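Local coordinates for protein potential RNA-dependent RNA polymerase (Human picobirnavirus, PDB 5I61) that probably copies RNA from an RNA template, joining ribonucleoside triphosphates with release of diphosphate, in viral transcription and genome replication, at residues Ser122-Arg127 with Asp283-Gln288; Ser142-Phe147 with Met205-Val210; Asp330-His335 with Ser354-Asp359. All blocks are in the same frame, centred on the assembly; numbering follows the deposited sequence.

Contact 1: Ser122-Arg127 with Asp283-Gln288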
# COMPACT_ATOMS: atom_id res chain seq x y z
N SER B 122 -2.90 -17.73 19.62
CA SER B 122 -1.61 -18.39 19.75
C SER B 122 -0.50 -17.39 19.54
O SER B 122 -0.39 -16.79 18.47
CB SER B 122 -1.51 -19.53 18.73
OG SER B 122 -2.49 -20.52 18.99
N ARG B 123 0.33 -17.20 20.58
CA ARG B 123 1.42 -16.24 20.50
C ARG B 123 2.36 -16.55 19.34
O ARG B 123 2.62 -17.71 19.02
CB ARG B 123 2.19 -16.19 21.81
CG ARG B 123 1.37 -15.72 23.00
CD ARG B 123 0.69 -14.38 22.74
NE ARG B 123 -0.74 -14.43 23.06
CZ ARG B 123 -1.49 -13.36 23.34
NH1 ARG B 123 -0.93 -12.16 23.36
NH2 ARG B 123 -2.79 -13.50 23.62
N LEU B 124 2.86 -15.51 18.70
CA LEU B 124 3.75 -15.68 17.57
C LEU B 124 5.13 -16.12 18.01
O LEU B 124 5.64 -15.69 19.05
CB LEU B 124 3.86 -14.37 16.79
CG LEU B 124 2.50 -13.80 16.44
CD1 LEU B 124 2.72 -12.50 15.67
CD2 LEU B 124 1.68 -14.81 15.64
N ARG B 125 5.72 -16.98 17.20
CA ARG B 125 7.12 -17.36 17.26
C ARG B 125 7.79 -16.84 15.99
O ARG B 125 7.15 -16.76 14.94
CB ARG B 125 7.29 -18.91 17.38
CG ARG B 125 7.31 -19.48 18.81
CD ARG B 125 8.36 -18.76 19.65
NE ARG B 125 9.57 -18.57 18.86
CZ ARG B 125 10.20 -17.41 18.62
NH1 ARG B 125 9.71 -16.23 19.12
NH2 ARG B 125 11.30 -17.42 17.88
N LEU B 126 9.07 -16.52 16.07
CA LEU B 126 9.78 -16.15 14.85
C LEU B 126 9.89 -17.37 13.94
O LEU B 126 10.11 -18.50 14.39
CB LEU B 126 11.17 -15.58 15.14
CG LEU B 126 11.36 -14.11 15.55
CD1 LEU B 126 10.76 -13.81 16.91
CD2 LEU B 126 12.85 -13.76 15.56
N ARG B 127 9.71 -17.12 12.66
CA ARG B 127 9.99 -18.11 11.63
C ARG B 127 11.49 -18.10 11.32
O ARG B 127 12.12 -17.04 11.35
CB ARG B 127 9.15 -17.78 10.41
CG ARG B 127 9.56 -18.42 9.11
CD ARG B 127 8.56 -17.99 8.04
NE ARG B 127 7.29 -18.71 8.21
CZ ARG B 127 6.18 -18.46 7.51
NH1 ARG B 127 6.17 -17.50 6.59
NH2 ARG B 127 5.10 -19.19 7.74
N ASP B 283 3.04 -8.13 22.99
CA ASP B 283 1.93 -8.93 23.48
C ASP B 283 1.66 -10.12 22.57
O ASP B 283 1.29 -11.20 23.05
CB ASP B 283 0.67 -8.07 23.62
CG ASP B 283 -0.47 -8.80 24.32
OD1 ASP B 283 -0.40 -8.93 25.56
OD2 ASP B 283 -1.43 -9.23 23.65
N LEU B 284 1.84 -9.96 21.25
CA LEU B 284 1.59 -11.04 20.31
C LEU B 284 2.71 -12.06 20.30
O LEU B 284 2.47 -13.23 20.00
CB LEU B 284 1.39 -10.48 18.90
CG LEU B 284 0.08 -9.72 18.83
CD1 LEU B 284 0.05 -8.74 17.69
CD2 LEU B 284 -1.10 -10.72 18.74
N LEU B 285 3.92 -11.64 20.62
CA LEU B 285 5.10 -12.48 20.50
C LEU B 285 5.37 -13.23 21.80
O LEU B 285 4.85 -12.89 22.86
CB LEU B 285 6.31 -11.62 20.10
CG LEU B 285 6.30 -11.12 18.65
CD1 LEU B 285 7.20 -9.89 18.44
CD2 LEU B 285 6.69 -12.25 17.71
N THR B 286 6.17 -14.29 21.69
CA THR B 286 6.58 -15.07 22.85
C THR B 286 7.98 -15.63 22.62
O THR B 286 8.34 -16.00 21.50
CB THR B 286 5.59 -16.20 23.16
OG1 THR B 286 5.94 -16.81 24.40
CG2 THR B 286 5.63 -17.27 22.10
N GLY B 287 8.78 -15.66 23.69
CA GLY B 287 10.09 -16.29 23.67
C GLY B 287 11.22 -15.27 23.71
O GLY B 287 11.04 -14.07 23.54
N GLN B 288 12.43 -15.80 23.90
CA GLN B 288 13.56 -14.90 24.11
C GLN B 288 14.01 -14.26 22.80
O GLN B 288 14.33 -13.06 22.78
CB GLN B 288 14.71 -15.65 24.79
CG GLN B 288 15.67 -14.75 25.59
CD GLN B 288 14.97 -13.77 26.55
OE1 GLN B 288 14.09 -14.14 27.33
NE2 GLN B 288 15.37 -12.50 26.49

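Contact 2: Ser142-Phe147 with Met205-Val210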
# COMPACT_ATOMS: atom_id res chain seq x y z
N SER B 142 18.02 -6.83 -3.90
CA SER B 142 18.49 -7.12 -2.55
C SER B 142 18.89 -5.88 -1.76
O SER B 142 19.15 -6.00 -0.56
CB SER B 142 19.66 -8.11 -2.58
OG SER B 142 20.73 -7.56 -3.31
N GLY B 143 18.91 -4.71 -2.38
CA GLY B 143 19.34 -3.50 -1.70
C GLY B 143 20.78 -3.64 -1.25
O GLY B 143 21.57 -4.40 -1.81
N SER B 144 21.13 -2.90 -0.22
CA SER B 144 22.52 -2.92 0.20
C SER B 144 22.80 -4.28 0.83
O SER B 144 21.94 -4.83 1.53
CB SER B 144 22.82 -1.76 1.15
OG SER B 144 22.46 -2.08 2.47
N PRO B 145 24.00 -4.85 0.57
CA PRO B 145 25.06 -4.20 -0.19
C PRO B 145 25.16 -4.56 -1.67
O PRO B 145 25.90 -3.85 -2.39
CB PRO B 145 26.31 -4.68 0.52
CG PRO B 145 25.96 -6.15 0.82
CD PRO B 145 24.49 -6.06 1.26
N TYR B 146 24.48 -5.62 -2.12
CA TYR B 146 24.75 -6.15 -3.46
C TYR B 146 23.93 -5.49 -4.56
O TYR B 146 24.39 -5.44 -5.70
CB TYR B 146 24.51 -7.66 -3.49
CG TYR B 146 25.35 -8.36 -2.48
CD1 TYR B 146 26.73 -8.32 -2.57
CD2 TYR B 146 24.79 -9.04 -1.42
CE1 TYR B 146 27.53 -8.93 -1.61
CE2 TYR B 146 25.58 -9.68 -0.48
CZ TYR B 146 26.95 -9.62 -0.58
OH TYR B 146 27.75 -10.24 0.37
N PHE B 147 22.73 -5.00 -4.26
CA PHE B 147 21.85 -4.40 -5.26
C PHE B 147 21.68 -5.33 -6.46
O PHE B 147 21.90 -4.95 -7.61
CB PHE B 147 22.36 -3.03 -5.71
CG PHE B 147 21.27 -2.10 -6.17
CD1 PHE B 147 20.32 -1.62 -5.26
CD2 PHE B 147 21.17 -1.72 -7.52
CE1 PHE B 147 19.29 -0.77 -5.68
CE2 PHE B 147 20.14 -0.86 -7.94
CZ PHE B 147 19.21 -0.38 -7.02
N MSE B 205 14.00 1.20 -0.01
CA MSE B 205 14.30 -0.16 -0.41
C MSE B 205 15.34 -0.75 0.55
O MSE B 205 16.51 -0.37 0.56
CB MSE B 205 14.76 -0.17 -1.86
CG MSE B 205 13.69 0.25 -2.84
SE MSE B 205 14.34 0.45 -4.68
CE MSE B 205 15.63 -0.99 -4.71
N PHE B 206 14.88 -1.69 1.35
CA PHE B 206 15.64 -2.11 2.51
C PHE B 206 16.69 -3.14 2.14
O PHE B 206 16.52 -3.88 1.17
CB PHE B 206 14.70 -2.70 3.59
CG PHE B 206 14.11 -1.66 4.51
CD1 PHE B 206 13.17 -0.76 4.04
CD2 PHE B 206 14.52 -1.57 5.83
CE1 PHE B 206 12.64 0.22 4.88
CE2 PHE B 206 13.98 -0.60 6.68
CZ PHE B 206 13.06 0.29 6.21
N PRO B 207 17.78 -3.20 2.88
CA PRO B 207 18.71 -4.33 2.72
C PRO B 207 17.97 -5.65 2.88
O PRO B 207 17.10 -5.80 3.74
CB PRO B 207 19.73 -4.10 3.84
CG PRO B 207 19.64 -2.63 4.17
CD PRO B 207 18.21 -2.26 3.94
N PHE B 208 18.32 -6.60 2.01
CA PHE B 208 17.82 -7.97 2.10
C PHE B 208 17.85 -8.50 3.53
O PHE B 208 16.84 -9.01 4.03
CB PHE B 208 18.66 -8.86 1.16
CG PHE B 208 18.05 -10.22 0.86
CD1 PHE B 208 16.71 -10.49 1.14
CD2 PHE B 208 18.80 -11.21 0.27
CE1 PHE B 208 16.17 -11.74 0.86
CE2 PHE B 208 18.27 -12.45 -0.02
CZ PHE B 208 16.96 -12.72 0.29
N ALA B 209 19.01 -8.37 4.21
CA ALA B 209 19.15 -8.93 5.56
C ALA B 209 18.18 -8.27 6.54
O ALA B 209 17.69 -8.94 7.46
CB ALA B 209 20.58 -8.77 6.08
N VAL B 210 17.91 -6.98 6.38
CA VAL B 210 16.95 -6.34 7.27
C VAL B 210 15.56 -6.90 7.01
O VAL B 210 14.81 -7.19 7.96
CB VAL B 210 16.99 -4.80 7.13
CG1 VAL B 210 15.84 -4.16 7.89
CG2 VAL B 210 18.31 -4.27 7.66
O HOH W 1 21.40 -7.25 2.86
O HOH W 2 19.29 -1.19 0.79

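Contact 3: Asp330-His335 with Ser354-Asp359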
# COMPACT_ATOMS: atom_id res chain seq x y z
N ASP B 330 2.94 -2.57 11.45
CA ASP B 330 3.08 -1.62 12.55
C ASP B 330 2.00 -0.55 12.47
O ASP B 330 1.37 -0.22 13.48
CB ASP B 330 4.44 -0.94 12.54
CG ASP B 330 5.58 -1.85 12.97
OD1 ASP B 330 5.38 -3.08 13.15
OD2 ASP B 330 6.71 -1.33 13.06
N GLU B 331 1.77 -0.02 11.27
CA GLU B 331 0.84 1.10 11.17
C GLU B 331 -0.59 0.66 11.40
O GLU B 331 -1.41 1.44 11.92
CB GLU B 331 0.95 1.76 9.80
CG GLU B 331 2.27 2.35 9.46
CD GLU B 331 2.20 3.12 8.16
OE1 GLU B 331 1.19 2.96 7.43
OE2 GLU B 331 3.15 3.89 7.88
N THR B 332 -0.94 -0.55 10.96
CA THR B 332 -2.32 -1.00 11.10
C THR B 332 -2.63 -1.34 12.56
O THR B 332 -3.74 -1.08 13.04
CB THR B 332 -2.61 -2.18 10.18
OG1 THR B 332 -2.36 -1.81 8.82
CG2 THR B 332 -4.08 -2.66 10.30
N LEU B 333 -1.66 -1.91 13.29
CA LEU B 333 -1.92 -2.20 14.71
C LEU B 333 -2.11 -0.92 15.51
O LEU B 333 -2.98 -0.85 16.39
CB LEU B 333 -0.77 -3.05 15.29
CG LEU B 333 -0.61 -4.49 14.76
CD1 LEU B 333 0.65 -5.17 15.26
CD2 LEU B 333 -1.81 -5.35 15.07
N VAL B 334 -1.34 0.13 15.18
CA VAL B 334 -1.40 1.39 15.91
C VAL B 334 -2.61 2.22 15.49
O VAL B 334 -3.24 2.87 16.34
CB VAL B 334 -0.09 2.17 15.71
CG1 VAL B 334 -0.21 3.57 16.22
CG2 VAL B 334 1.01 1.47 16.44
N HIS B 335 -2.94 2.20 14.20
CA HIS B 335 -4.13 2.88 13.72
C HIS B 335 -5.37 2.32 14.42
O HIS B 335 -6.30 3.07 14.74
CB HIS B 335 -4.21 2.69 12.19
CG HIS B 335 -5.25 3.53 11.50
ND1 HIS B 335 -5.15 3.87 10.16
CD2 HIS B 335 -6.41 4.06 11.94
CE1 HIS B 335 -6.21 4.57 9.81
NE2 HIS B 335 -6.99 4.71 10.86
N SER B 354 -15.69 -1.43 12.64
CA SER B 354 -14.75 -0.45 12.11
C SER B 354 -13.49 -1.13 11.56
O SER B 354 -13.08 -2.21 12.02
CB SER B 354 -14.37 0.53 13.23
OG SER B 354 -15.55 1.09 13.81
N GLN B 355 -12.86 -0.49 10.58
CA GLN B 355 -11.73 -1.09 9.85
C GLN B 355 -10.61 -0.06 9.68
O GLN B 355 -10.86 1.14 9.57
CB GLN B 355 -12.14 -1.60 8.44
CG GLN B 355 -13.05 -2.81 8.47
CD GLN B 355 -13.28 -3.45 7.08
OE1 GLN B 355 -12.42 -4.20 6.59
NE2 GLN B 355 -14.46 -3.18 6.48
N CYS B 356 -9.37 -0.56 9.62
CA CYS B 356 -8.29 0.32 9.21
C CYS B 356 -7.17 -0.50 8.58
O CYS B 356 -7.04 -1.70 8.82
CB CYS B 356 -7.76 1.14 10.38
SG CYS B 356 -7.13 0.16 11.80
N LEU B 357 -6.37 0.19 7.77
CA LEU B 357 -5.26 -0.42 7.05
C LEU B 357 -4.30 0.71 6.71
O LEU B 357 -4.66 1.62 5.97
CB LEU B 357 -5.75 -1.13 5.78
CG LEU B 357 -4.87 -2.18 5.05
CD1 LEU B 357 -3.64 -1.60 4.42
CD2 LEU B 357 -4.50 -3.38 5.90
N GLY B 358 -3.08 0.63 7.24
CA GLY B 358 -2.12 1.72 7.14
C GLY B 358 -2.76 3.08 7.38
O GLY B 358 -3.27 3.35 8.47
N ASP B 359 -2.76 3.94 6.36
CA ASP B 359 -3.22 5.31 6.54
C ASP B 359 -4.71 5.51 6.24
O ASP B 359 -5.15 6.66 6.16
CB ASP B 359 -2.37 6.27 5.69
CG ASP B 359 -2.69 6.20 4.20
OD1 ASP B 359 -3.52 5.38 3.79
OD2 ASP B 359 -2.09 6.98 3.42

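Contact 1: Ser122-Arg127 with Asp283-Gln288
L124 and L285 form a single parallel beta bridge, set where helix 271-284 of the polymerase ends and the loop leading to helix 129-135 runs alongside it. L124 N donates to L284 O (2.7 Å, N-H...O angle 160°), while T286 N returns a weak bond to L124 O at 3.0 Å. Together they grip both polar backbone atoms of L124, just as the chain leaves helical geometry at L285. An arginine flanks the bridge at each end. On the helix side R123 folds at chi2 and chi3, which brings NH1 down onto D283, where it makes a salt bridge to OD2 of D283 at 3.0 Å. The guanidinium and carboxylate planes stand nearly perpendicular, 85° apart, and NH1 meets OD2 from above the carboxylate plane. D283 O lies at the edge of the same guanidinium; its modelled separation from NH1 is very short and doubtful in detail. OD2 of D283 also accepts from W118 NE1. At the other end R125 sets NH1 nearly in line with the T286 C=O (NH1 to O 2.8 Å), though the bond is bent at the hydrogen (138°), and its NH2 forms a salt bridge with E289. Apolar groups fill in between: L124 CB rests on L285 CD2 (3.7 Å), L124 CD1 runs beside L284 CB (4.0 Å), and T286 CG2 lies against R123 CB (3.6 Å). L124 also turns to L221 and T224 of helix 208-228, and L126 to helix 288-296. The chemistry is thus divided: leucines face the protein, while two partly exposed arginines clasp the turn between helices 271-284 and 288-296, each paired with a carboxylate, D283 for R123 and E289 for R125, that would be expected to offset its charge.

Contact 2: Ser142-Phe147 with Met205-Val210
The ring of F147 is met obliquely by the CE methyl of selenomethionine M205, 3.8 Å from its CE1; the two side chains cross at about a right angle. The F208 ring swings away from the loop, with CG anti to its backbone N (chi1 -165°), and S142 CB approaches it obliquely, near F208 CB (3.9 Å). Backbone atoms do the polar work. F208 N, in the first turn of helix 208-228, donates to S142 O (2.8 Å, N-H...O angle 147°). A water held by S144 O accepts from A209 N, so loop carbonyls satisfy two successive amides at the helix start, one directly and one through solvent. A second water accepts from S144 N and donates to M205 O. S144 OG touches the P207 ring, 3.3 Å from CG, and is weakly bonded to A181 O. The positive phi of G143 (61°) favours glycine, whose bare backbone fits closely against F206 and P207. S142 OG is bound by S148 N. The loop 142-147, between helices 129-135 and 150-157 in the chain, lies against the junction of strand 199-205 and helix 208-228, with helix 150-157 against S142 and F208 and strand 168-173 against S144 and P207.

Contact 3: Asp330-His335 with Ser354-Asp359
H335 lays its imidazole over C356, whose CB sits above the ring centre in a CH-pi contact, 3.5 Å from the centroid and 7° off the normal; C356 SG stands obliquely to the same ring. Placing CG anti to its backbone N (chi1 -170°) lets H335 reach across to the strand, where ND1 donates to G358 O at 2.6 Å. That bond is nearly straight, and the oxygen lies in the ring plane, so one face contact and one edge contact fix the rotation of the imidazole. One helical turn back, T332 OG1 accepts from G358 N at 3.0 Å and is also bonded to N328 O. T332 CG2 touches C356 O (3.4 Å), and E331 OE1 comes within 3.5 Å of G358 CA. G358 and D359 begin the Gly-Asp-Asp signature of polymerase motif C, while helix 327-344 is the motif B helix: the contact joins that helix to the turn of the motif C hairpin through both polar backbone atoms of G358. Helix and strand run roughly antiparallel, at 151°, with short axes 7.4 Å apart. Strand 355-357 is an outer member of the four-stranded palm sheet, pairing with 360-363; F262, just beyond strand 257-261, meets the H335 ring edge-to-face, and helix 271-284 packs on L333 and V334.

From the N terminus, 122-127 opens contact 1 and 142-147 opens contact 2, which closes first at 205-210 after the first four strands of the mixed sheet (160-205). Contact 1 closes later at 283-288, so it encloses contact 2 entirely. Contact 3 follows in series, a short loop of 18 residues between 330-335 and 354-359. Helix 208-228 relates contacts 1 and 2: it starts in contact 2, and its later residues receive L124 of contact 1. Helix 271-284 relates contacts 1 and 3, ending in contact 1 after packing against helix 327-344. Centres of contacts 1 and 3 lie about 20 Å apart, and each is farther from contact 2.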